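Local coordinates for protein putative phosphomannomutase (Thermus thermophilus, PDB 1TUO) that probably acts as a magnesium-dependent phosphosugar mutase of the phosphohexose mutase family, moving a phosphate group between two positions on a sugar, at residues H42-G47 with M75-V80; R66-H71 with A104-S109; E321-D326 with H342-D347. All blocks are in the same frame, centred on the assembly; numbering follows the deposited sequence.

In the fold
Interactions 1 and 2 belong to domain I of the phosphohexose mutase fold and share one sheet, with centres about 15 Å apart. Helix 61-75 is followed, after a two-residue bend, by strand 78-82, and Val79 CG2 of interaction 1 packs 3.7 Å from Ser69 O of interaction 2. Interaction 3 lies in domain III, its centre about 25 Å from that of interaction 1 and 24 Å from that of interaction 2. The nearest atoms of interactions 2 and 3 are nevertheless only about 6 Å apart. Segment 104-109 ends at Ser109, which bonds Asp249 and Asp251 in what is probably the active site, while segment 342-347 reaches back to domain I through Glu345 and Lys121.

Interaction 1: H42-G47 with M75-V80; sequences HLLERG and MGLKVV
Leu44 and Leu77 bring their CA atoms to 7.5 Å where the last turn of helix 29-45 meets the bend that leads from helix 61-75 into strand 78-82. Both helices finish in a Schellman motif, with Gly47 and Gly76 at positive phi. The side chains meet by apolar contact, apart from one methyl that lies against a carbonyl oxygen. Leu44 CG stands anti to the carbonyl carbon (chi1 -72°), which leans the isobutyl group over towards the bend although its CB sets off at an angle to it. There CG rests 4.1 Å from Leu77 CD2, the two side chains crossing at a slant. Of its two methyls, CD2 also lies beside Leu77 CD2, while CD1 reaches the end of helix 61-75, 3.7 Å from Met75 O and 4.2 Å from the terminal methyl Met75 CE. Leu77 spreads its own methyls between consecutive residues of the helix: while CD2 meets Leu44, CD1 comes within 4.0 Å of Leu43 CB. Leu43 and Leu77 are buried, whereas Leu44 lies at the surface. Leu43 and Leu77 both touch Val51 of strand 50-55, the parallel neighbour to which Lys78 and Val80 are hydrogen-bonded. Val79 packs against helix 61-75. His42, by a hydrogen bond, and Arg46, just past the helix, by a salt bridge, both reach Glu132 of helix 130-138.

Interaction 2: R66-H71 with A104-S109; sequences RALSGH and AMLTAS
Leu68, on the buried side of helix 61-75, makes the apolar contact with strand 102-106 through a single methyl. Its CG is anti to the backbone N (chi1 172°), and this extends the side chain from the helix towards the sheet, where CD2 lies 3.6 Å from Ala104 CB. The same CD2 meets Leu106 CD2 at 3.9 Å, the two leucines crossing obliquely. Ala104 and Leu106 are two residues apart on the strand and so face the helix together, while the intervening Met105 turns its side chain to the other side of the sheet. The small Ala104 lets the methyl settle close to the strand, and the longer Leu106 flanks it.

Helix 61-75 is the crossover helix of a beta-alpha-beta unit whose parallel strands, 50-55 and 78-82, lie side by side in the alpha/beta/alpha domain I. Strand 50-55 lies between 78-82 and 102-106, and Leu68 thus reaches the neighbour of 50-55 on the side away from 78-82; it also packs on Leu32 and Ala36 of helix 29-45.

The polar interactions stay within each segment or go to other parts of the fold. Within the helix, regular backbone bonds run from Gly70 N to Arg66 O and from His71 N to Ala67 O, and the His71 ring bonds His33 and Glu37 of helix 29-45. Beyond the strand, Thr107 OG1 accepts from Ser109 N at 2.9 Å with an angle of 153°, an ST turn that shapes the start of the Thr-Ala-Ser loop. In this family that loop carries the phosphorylated serine, probably Ser109 here, whose OG bonds Asp249 and Asp251 and whose backbone adopts a positive phi of 48°.

Interaction 3: E321-D326 with H342-D347; sequences EFLKGD and HLPERD
A chi1 of -90°, swung well past the usual staggered value, and a chi2 of 27° turn the ring of Phe322 so that its CD2 comes 3.9 Å from Pro344 CA. The contact joins two turns of domain III: a type I turn from Phe322 to Gly325 where helix 315-322 runs out, and an inverse gamma turn centred on Pro344 in the loop before helix 348-362. Leu343 O lies at the ring edge, near its plane, 4.3 Å from Phe322 CD2. Leu323, more exposed, adds a second apolar touch, with its CD2 4.3 Å from Pro344 CB. Phe322 is buried and also packs on Pro340.

Each segment also carries polar bonds of its own; the type I turn is closed by Gly325 N to Phe322 O. On the helical side, Lys324 NZ forms a 2.6 Å salt bridge to Glu321 OE2, meeting the syn lone pair, and Arg286 is a second cationic partner of that carboxylate. In the loop, Glu345 OE2 accepts from the N of the next residue, Arg346, at 3.0 Å on its anti lone pair. Its other oxygen, OE1, is gripped by Lys121 and Ser92, linking this loop to domain I. Asp347 is the N-cap of helix 348-362, its OD2 accepting from Leu350 N. His342 NE2 donates to Asp347 OD1 at 2.8 Å, reaching the oxygen on its anti side and 21° out of the carboxylate plane, while Leu343 CG sits over the centre of the His342 ring, 4.0 Å above its plane.

Interaction 1: H42-G47 with M75-V80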
loop_
_atom_site.group_PDB
_atom_site.type_symbol
_atom_site.label_atom_id
_atom_site.label_comp_id
_atom_site.label_asym_id
_atom_site.label_seq_id
_atom_site.Cartn_x
_atom_site.Cartn_y
_atom_site.Cartn_z
ATOM N N HIS A 42 -26.064 6.630 -0.557
ATOM C CA HIS A 42 -25.683 5.412 -1.252
ATOM C C HIS A 42 -25.871 4.180 -0.367
ATOM O O HIS A 42 -26.419 3.162 -0.802
ATOM C CB HIS A 42 -24.224 5.492 -1.693
ATOM C CG HIS A 42 -23.666 4.187 -2.164
ATOM N ND1 HIS A 42 -24.076 3.580 -3.332
ATOM C CD2 HIS A 42 -22.709 3.387 -1.640
ATOM C CE1 HIS A 42 -23.394 2.462 -3.507
ATOM N NE2 HIS A 42 -22.558 2.321 -2.493
ATOM N N LEU A 43 -25.418 4.274 0.875
ATOM C CA LEU A 43 -25.529 3.149 1.795
ATOM C C LEU A 43 -26.965 2.856 2.211
ATOM O O LEU A 43 -27.352 1.693 2.328
ATOM C CB LEU A 43 -24.619 3.264 3.032
ATOM C CG LEU A 43 -23.103 3.054 3.049
ATOM C CD1 LEU A 43 -22.434 3.355 4.391
ATOM C CD2 LEU A 43 -22.518 1.727 2.567
ATOM N N LEU A 44 -27.751 3.901 2.442
ATOM C CA LEU A 44 -29.143 3.714 2.846
ATOM C C LEU A 44 -29.910 3.005 1.735
ATOM O O LEU A 44 -30.784 2.175 2.001
ATOM C CB LEU A 44 -29.792 5.069 3.148
ATOM C CG LEU A 44 -29.343 5.768 4.435
ATOM C CD1 LEU A 44 -29.901 7.179 4.455
ATOM C CD2 LEU A 44 -29.837 4.991 5.650
ATOM N N GLU A 45 -29.572 3.331 0.492
ATOM C CA GLU A 45 -30.222 2.732 -0.672
ATOM C C GLU A 45 -29.940 1.233 -0.744
ATOM O O GLU A 45 -30.687 0.482 -1.370
ATOM C CB GLU A 45 -29.729 3.426 -1.952
ATOM C CG GLU A 45 -30.476 3.051 -3.237
ATOM C CD GLU A 45 -30.112 1.674 -3.762
ATOM O OE1 GLU A 45 -28.903 1.400 -3.920
ATOM O OE2 GLU A 45 -31.033 0.866 -4.025
ATOM N N ARG A 46 -28.864 0.799 -0.099
ATOM C CA ARG A 46 -28.500 -0.613 -0.108
ATOM C C ARG A 46 -28.845 -1.330 1.195
ATOM O O ARG A 46 -28.383 -2.443 1.430
ATOM C CB ARG A 46 -27.007 -0.782 -0.395
ATOM C CG ARG A 46 -26.582 -0.414 -1.804
ATOM C CD ARG A 46 -25.142 -0.844 -2.033
ATOM N NE ARG A 46 -24.675 -0.549 -3.384
ATOM C CZ ARG A 46 -23.514 -1.226 -3.430
ATOM N NH1 ARG A 46 -23.137 -1.463 -2.186
ATOM N NH2 ARG A 46 -22.648 -1.386 -4.436
ATOM N N GLY A 47 -29.645 -0.693 2.043
ATOM C CA GLY A 47 -30.030 -1.330 3.292
ATOM C C GLY A 47 -29.395 -0.759 4.545
ATOM O O GLY A 47 -29.594 -1.289 5.637
ATOM N N MET A 75 -27.693 10.515 9.573
ATOM C CA MET A 75 -28.495 10.057 8.443
ATOM C C MET A 75 -29.155 8.708 8.715
ATOM O O MET A 75 -29.996 8.268 7.941
ATOM C CB MET A 75 -27.634 9.953 7.183
ATOM C CG MET A 75 -27.196 11.297 6.628
ATOM S SD MET A 75 -26.201 11.113 5.147
ATOM C CE MET A 75 -27.455 10.576 3.949
ATOM N N GLY A 76 -28.761 8.047 9.801
ATOM C CA GLY A 76 -29.362 6.762 10.124
ATOM C C GLY A 76 -28.429 5.564 10.112
ATOM O O GLY A 76 -28.837 4.448 10.448
ATOM N N LEU A 77 -27.180 5.770 9.709
ATOM C CA LEU A 77 -26.220 4.675 9.698
ATOM C C LEU A 77 -25.670 4.490 11.102
ATOM O O LEU A 77 -25.577 5.451 11.865
ATOM C CB LEU A 77 -25.045 4.979 8.755
ATOM C CG LEU A 77 -25.261 5.006 7.240
ATOM C CD1 LEU A 77 -25.923 3.705 6.804
ATOM C CD2 LEU A 77 -26.111 6.188 6.848
ATOM N N LYS A 78 -25.328 3.256 11.462
ATOM C CA LYS A 78 -24.723 3.036 12.768
ATOM C C LYS A 78 -23.258 3.331 12.479
ATOM O O LYS A 78 -22.729 2.871 11.473
ATOM C CB LYS A 78 -24.884 1.585 13.221
ATOM C CG LYS A 78 -24.331 1.331 14.618
ATOM C CD LYS A 78 -24.628 -0.084 15.086
ATOM C CE LYS A 78 -24.243 -0.266 16.546
ATOM N NZ LYS A 78 -24.646 -1.607 17.058
ATOM N N VAL A 79 -22.596 4.095 13.338
ATOM C CA VAL A 79 -21.203 4.432 13.067
ATOM C C VAL A 79 -20.230 4.112 14.191
ATOM O O VAL A 79 -20.550 4.259 15.370
ATOM C CB VAL A 79 -21.055 5.944 12.744
ATOM C CG1 VAL A 79 -19.597 6.284 12.460
ATOM C CG2 VAL A 79 -21.923 6.318 11.554
ATOM N N VAL A 80 -19.040 3.665 13.801
ATOM C CA VAL A 80 -17.963 3.380 14.735
ATOM C C VAL A 80 -16.740 4.120 14.214
ATOM O O VAL A 80 -16.314 3.904 13.083
ATOM C CB VAL A 80 -17.618 1.875 14.806
ATOM C CG1 VAL A 80 -16.282 1.683 15.521
ATOM C CG2 VAL A 80 -18.717 1.121 15.547
#

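Interaction 2: R66-H71 with A104-S109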
loop_
_atom_site.group_PDB
_atom_site.type_symbol
_atom_site.label_atom_id
_atom_site.label_comp_id
_atom_site.label_asym_id
_atom_site.label_seq_id
_atom_site.Cartn_x
_atom_site.Cartn_y
_atom_site.Cartn_z
ATOM N N ARG A 66 -14.291 12.849 12.512
ATOM C CA ARG A 66 -15.362 13.024 13.482
ATOM C C ARG A 66 -16.574 13.639 12.781
ATOM O O ARG A 66 -17.715 13.258 13.044
ATOM C CB ARG A 66 -14.905 13.931 14.633
ATOM C CG ARG A 66 -13.861 13.302 15.554
ATOM C CD ARG A 66 -13.718 14.094 16.854
ATOM N NE ARG A 66 -13.248 15.458 16.629
ATOM C CZ ARG A 66 -11.970 15.805 16.507
ATOM N NH1 ARG A 66 -11.017 14.888 16.591
ATOM N NH2 ARG A 66 -11.644 17.074 16.301
ATOM N N ALA A 67 -16.314 14.578 11.876
ATOM C CA ALA A 67 -17.381 15.250 11.137
ATOM C C ALA A 67 -18.117 14.256 10.242
ATOM O O ALA A 67 -19.349 14.255 10.173
ATOM C CB ALA A 67 -16.799 16.382 10.294
ATOM N N LEU A 68 -17.358 13.411 9.554
ATOM C CA LEU A 68 -17.961 12.412 8.675
ATOM C C LEU A 68 -18.776 11.405 9.490
ATOM O O LEU A 68 -19.885 11.025 9.098
ATOM C CB LEU A 68 -16.872 11.682 7.873
ATOM C CG LEU A 68 -17.315 10.479 7.033
ATOM C CD1 LEU A 68 -18.351 10.910 6.003
ATOM C CD2 LEU A 68 -16.093 9.855 6.350
ATOM N N SER A 69 -18.231 10.980 10.625
ATOM C CA SER A 69 -18.908 10.009 11.480
ATOM C C SER A 69 -20.239 10.565 11.973
ATOM O O SER A 69 -21.274 9.893 11.906
ATOM C CB SER A 69 -18.014 9.641 12.672
ATOM O OG SER A 69 -16.812 9.015 12.230
ATOM N N GLY A 70 -20.211 11.800 12.459
ATOM C CA GLY A 70 -21.427 12.417 12.953
ATOM C C GLY A 70 -22.471 12.560 11.861
ATOM O O GLY A 70 -23.651 12.288 12.088
ATOM N N HIS A 71 -22.046 12.990 10.677
ATOM C CA HIS A 71 -22.971 13.166 9.564
ATOM C C HIS A 71 -23.650 11.849 9.174
ATOM O O HIS A 71 -24.879 11.793 9.007
ATOM C CB HIS A 71 -22.234 13.757 8.352
ATOM C CG HIS A 71 -23.146 14.276 7.282
ATOM N ND1 HIS A 71 -23.076 15.569 6.806
ATOM C CD2 HIS A 71 -24.146 13.676 6.593
ATOM C CE1 HIS A 71 -23.994 15.743 5.872
ATOM N NE2 HIS A 71 -24.658 14.609 5.722
ATOM N N ALA A 104 -14.882 4.177 5.715
ATOM C CA ALA A 104 -14.354 5.387 5.103
ATOM C C ALA A 104 -13.070 5.722 5.832
ATOM O O ALA A 104 -13.039 5.757 7.056
ATOM C CB ALA A 104 -15.348 6.528 5.241
ATOM N N MET A 105 -12.010 5.962 5.079
ATOM C CA MET A 105 -10.732 6.289 5.693
ATOM C C MET A 105 -10.242 7.665 5.246
ATOM O O MET A 105 -10.121 7.957 4.063
ATOM C CB MET A 105 -9.718 5.219 5.285
ATOM C CG MET A 105 -8.317 5.501 5.829
ATOM S SD MET A 105 -8.163 5.076 7.569
ATOM C CE MET A 105 -6.512 5.737 7.840
ATOM N N LEU A 106 -9.964 8.514 6.229
ATOM C CA LEU A 106 -9.456 9.851 5.949
ATOM C C LEU A 106 -7.941 9.710 5.839
ATOM O O LEU A 106 -7.239 9.521 6.840
ATOM C CB LEU A 106 -9.821 10.824 7.078
ATOM C CG LEU A 106 -11.192 11.517 7.007
ATOM C CD1 LEU A 106 -11.206 12.496 5.830
ATOM C CD2 LEU A 106 -12.311 10.479 6.869
ATOM N N THR A 107 -7.451 9.772 4.607
ATOM C CA THR A 107 -6.029 9.647 4.348
ATOM C C THR A 107 -5.705 10.048 2.919
ATOM O O THR A 107 -6.585 10.075 2.057
ATOM C CB THR A 107 -5.551 8.181 4.563
ATOM O OG1 THR A 107 -4.126 8.114 4.449
ATOM C CG2 THR A 107 -6.161 7.254 3.512
ATOM N N ALA A 108 -4.437 10.384 2.699
ATOM C CA ALA A 108 -3.922 10.721 1.382
ATOM C C ALA A 108 -2.681 9.838 1.214
ATOM O O ALA A 108 -1.770 10.130 0.434
ATOM C CB ALA A 108 -3.562 12.200 1.285
ATOM N N SER A 109 -2.659 8.762 2.000
ATOM C CA SER A 109 -1.616 7.744 1.938
ATOM C C SER A 109 -0.167 8.239 1.937
ATOM O O SER A 109 0.332 8.712 2.951
ATOM C CB SER A 109 -1.887 6.867 0.702
ATOM O OG SER A 109 -1.063 5.711 0.652
#

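Interaction 3: E321-D326 with H342-D347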
loop_
_atom_site.group_PDB
_atom_site.type_symbol
_atom_site.label_atom_id
_atom_site.label_comp_id
_atom_site.label_asym_id
_atom_site.label_seq_id
_atom_site.Cartn_x
_atom_site.Cartn_y
_atom_site.Cartn_z
ATOM N N GLU A 321 -9.538 -9.878 -8.387
ATOM C CA GLU A 321 -8.962 -11.208 -8.548
ATOM C C GLU A 321 -8.841 -11.967 -7.230
ATOM O O GLU A 321 -9.046 -13.178 -7.188
ATOM C CB GLU A 321 -7.605 -11.111 -9.256
ATOM C CG GLU A 321 -7.733 -10.592 -10.686
ATOM C CD GLU A 321 -8.857 -11.288 -11.454
ATOM O OE1 GLU A 321 -9.832 -10.610 -11.846
ATOM O OE2 GLU A 321 -8.768 -12.519 -11.653
ATOM N N PHE A 322 -8.510 -11.260 -6.153
ATOM C CA PHE A 322 -8.398 -11.896 -4.841
ATOM C C PHE A 322 -9.727 -12.549 -4.461
ATOM O O PHE A 322 -9.765 -13.682 -3.974
ATOM C CB PHE A 322 -8.052 -10.853 -3.778
ATOM C CG PHE A 322 -6.578 -10.648 -3.566
ATOM C CD1 PHE A 322 -5.662 -10.898 -4.581
ATOM C CD2 PHE A 322 -6.114 -10.147 -2.349
ATOM C CE1 PHE A 322 -4.304 -10.653 -4.394
ATOM C CE2 PHE A 322 -4.755 -9.896 -2.149
ATOM C CZ PHE A 322 -3.848 -10.149 -3.176
ATOM N N LEU A 323 -10.814 -11.820 -4.686
ATOM C CA LEU A 323 -12.141 -12.314 -4.344
ATOM C C LEU A 323 -12.505 -13.585 -5.115
ATOM O O LEU A 323 -13.456 -14.281 -4.756
ATOM C CB LEU A 323 -13.180 -11.207 -4.563
ATOM C CG LEU A 323 -12.960 -9.968 -3.676
ATOM C CD1 LEU A 323 -14.005 -8.906 -3.981
ATOM C CD2 LEU A 323 -13.029 -10.367 -2.206
ATOM N N LYS A 324 -11.739 -13.892 -6.162
ATOM C CA LYS A 324 -11.966 -15.102 -6.952
ATOM C C LYS A 324 -11.569 -16.293 -6.075
ATOM O O LYS A 324 -12.076 -17.402 -6.245
ATOM C CB LYS A 324 -11.120 -15.073 -8.237
ATOM C CG LYS A 324 -11.484 -16.144 -9.267
ATOM C CD LYS A 324 -10.673 -16.016 -10.572
ATOM C CE LYS A 324 -10.924 -14.683 -11.287
ATOM N NZ LYS A 324 -10.184 -14.549 -12.592
ATOM N N GLY A 325 -10.648 -16.050 -5.146
ATOM C CA GLY A 325 -10.213 -17.082 -4.217
ATOM C C GLY A 325 -9.130 -18.055 -4.649
ATOM O O GLY A 325 -8.937 -19.089 -4.002
ATOM N N ASP A 326 -8.407 -17.732 -5.715
ATOM C CA ASP A 326 -7.358 -18.619 -6.206
ATOM C C ASP A 326 -5.998 -17.921 -6.286
ATOM O O ASP A 326 -5.155 -18.295 -7.099
ATOM C CB ASP A 326 -7.754 -19.159 -7.585
ATOM C CG ASP A 326 -6.862 -20.297 -8.051
ATOM O OD1 ASP A 326 -7.030 -20.747 -9.207
ATOM O OD2 ASP A 326 -6.000 -20.749 -7.268
ATOM N N HIS A 342 -5.924 -12.929 4.226
ATOM C CA HIS A 342 -5.983 -11.903 5.267
ATOM C C HIS A 342 -7.090 -10.888 4.952
ATOM O O HIS A 342 -8.164 -10.914 5.552
ATOM C CB HIS A 342 -4.612 -11.212 5.354
ATOM C CG HIS A 342 -4.571 -10.011 6.252
ATOM N ND1 HIS A 342 -4.997 -10.036 7.561
ATOM C CD2 HIS A 342 -4.099 -8.758 6.035
ATOM C CE1 HIS A 342 -4.793 -8.853 8.114
ATOM N NE2 HIS A 342 -4.248 -8.058 7.207
ATOM N N LEU A 343 -6.810 -9.995 4.009
ATOM C CA LEU A 343 -7.755 -8.960 3.593
ATOM C C LEU A 343 -7.456 -8.612 2.139
ATOM O O LEU A 343 -6.303 -8.666 1.714
ATOM C CB LEU A 343 -7.574 -7.681 4.421
ATOM C CG LEU A 343 -8.041 -7.538 5.872
ATOM C CD1 LEU A 343 -7.498 -6.227 6.430
ATOM C CD2 LEU A 343 -9.557 -7.558 5.948
ATOM N N PRO A 344 -8.494 -8.274 1.358
ATOM C CA PRO A 344 -8.296 -7.909 -0.048
ATOM C C PRO A 344 -7.906 -6.442 -0.011
ATOM O O PRO A 344 -8.603 -5.581 -0.556
ATOM C CB PRO A 344 -9.676 -8.132 -0.653
ATOM C CG PRO A 344 -10.589 -7.754 0.480
ATOM C CD PRO A 344 -9.928 -8.420 1.670
ATOM N N GLU A 345 -6.782 -6.176 0.652
ATOM C CA GLU A 345 -6.283 -4.821 0.853
ATOM C C GLU A 345 -4.758 -4.803 0.995
ATOM O O GLU A 345 -4.147 -5.822 1.315
ATOM C CB GLU A 345 -6.930 -4.262 2.132
ATOM C CG GLU A 345 -6.423 -2.905 2.588
ATOM C CD GLU A 345 -6.910 -1.786 1.699
ATOM O OE1 GLU A 345 -8.013 -1.260 1.956
ATOM O OE2 GLU A 345 -6.194 -1.444 0.736
ATOM N N ARG A 346 -4.144 -3.650 0.747
ATOM C CA ARG A 346 -2.699 -3.517 0.898
ATOM C C ARG A 346 -2.431 -3.374 2.391
ATOM O O ARG A 346 -3.039 -2.530 3.050
ATOM C CB ARG A 346 -2.206 -2.272 0.157
ATOM C CG ARG A 346 -2.322 -2.393 -1.351
ATOM C CD ARG A 346 -2.025 -1.084 -2.068
ATOM N NE ARG A 346 -3.099 -0.107 -1.897
ATOM C CZ ARG A 346 -3.390 0.837 -2.785
ATOM N NH1 ARG A 346 -2.688 0.930 -3.906
ATOM N NH2 ARG A 346 -4.387 1.683 -2.558
ATOM N N ASP A 347 -1.535 -4.196 2.933
ATOM C CA ASP A 347 -1.230 -4.121 4.360
ATOM C C ASP A 347 0.278 -4.084 4.591
ATOM O O ASP A 347 0.963 -5.102 4.480
ATOM C CB ASP A 347 -1.857 -5.316 5.097
ATOM C CG ASP A 347 -1.739 -5.202 6.607
ATOM O OD1 ASP A 347 -2.606 -5.764 7.314
ATOM O OD2 ASP A 347 -0.779 -4.562 7.093
#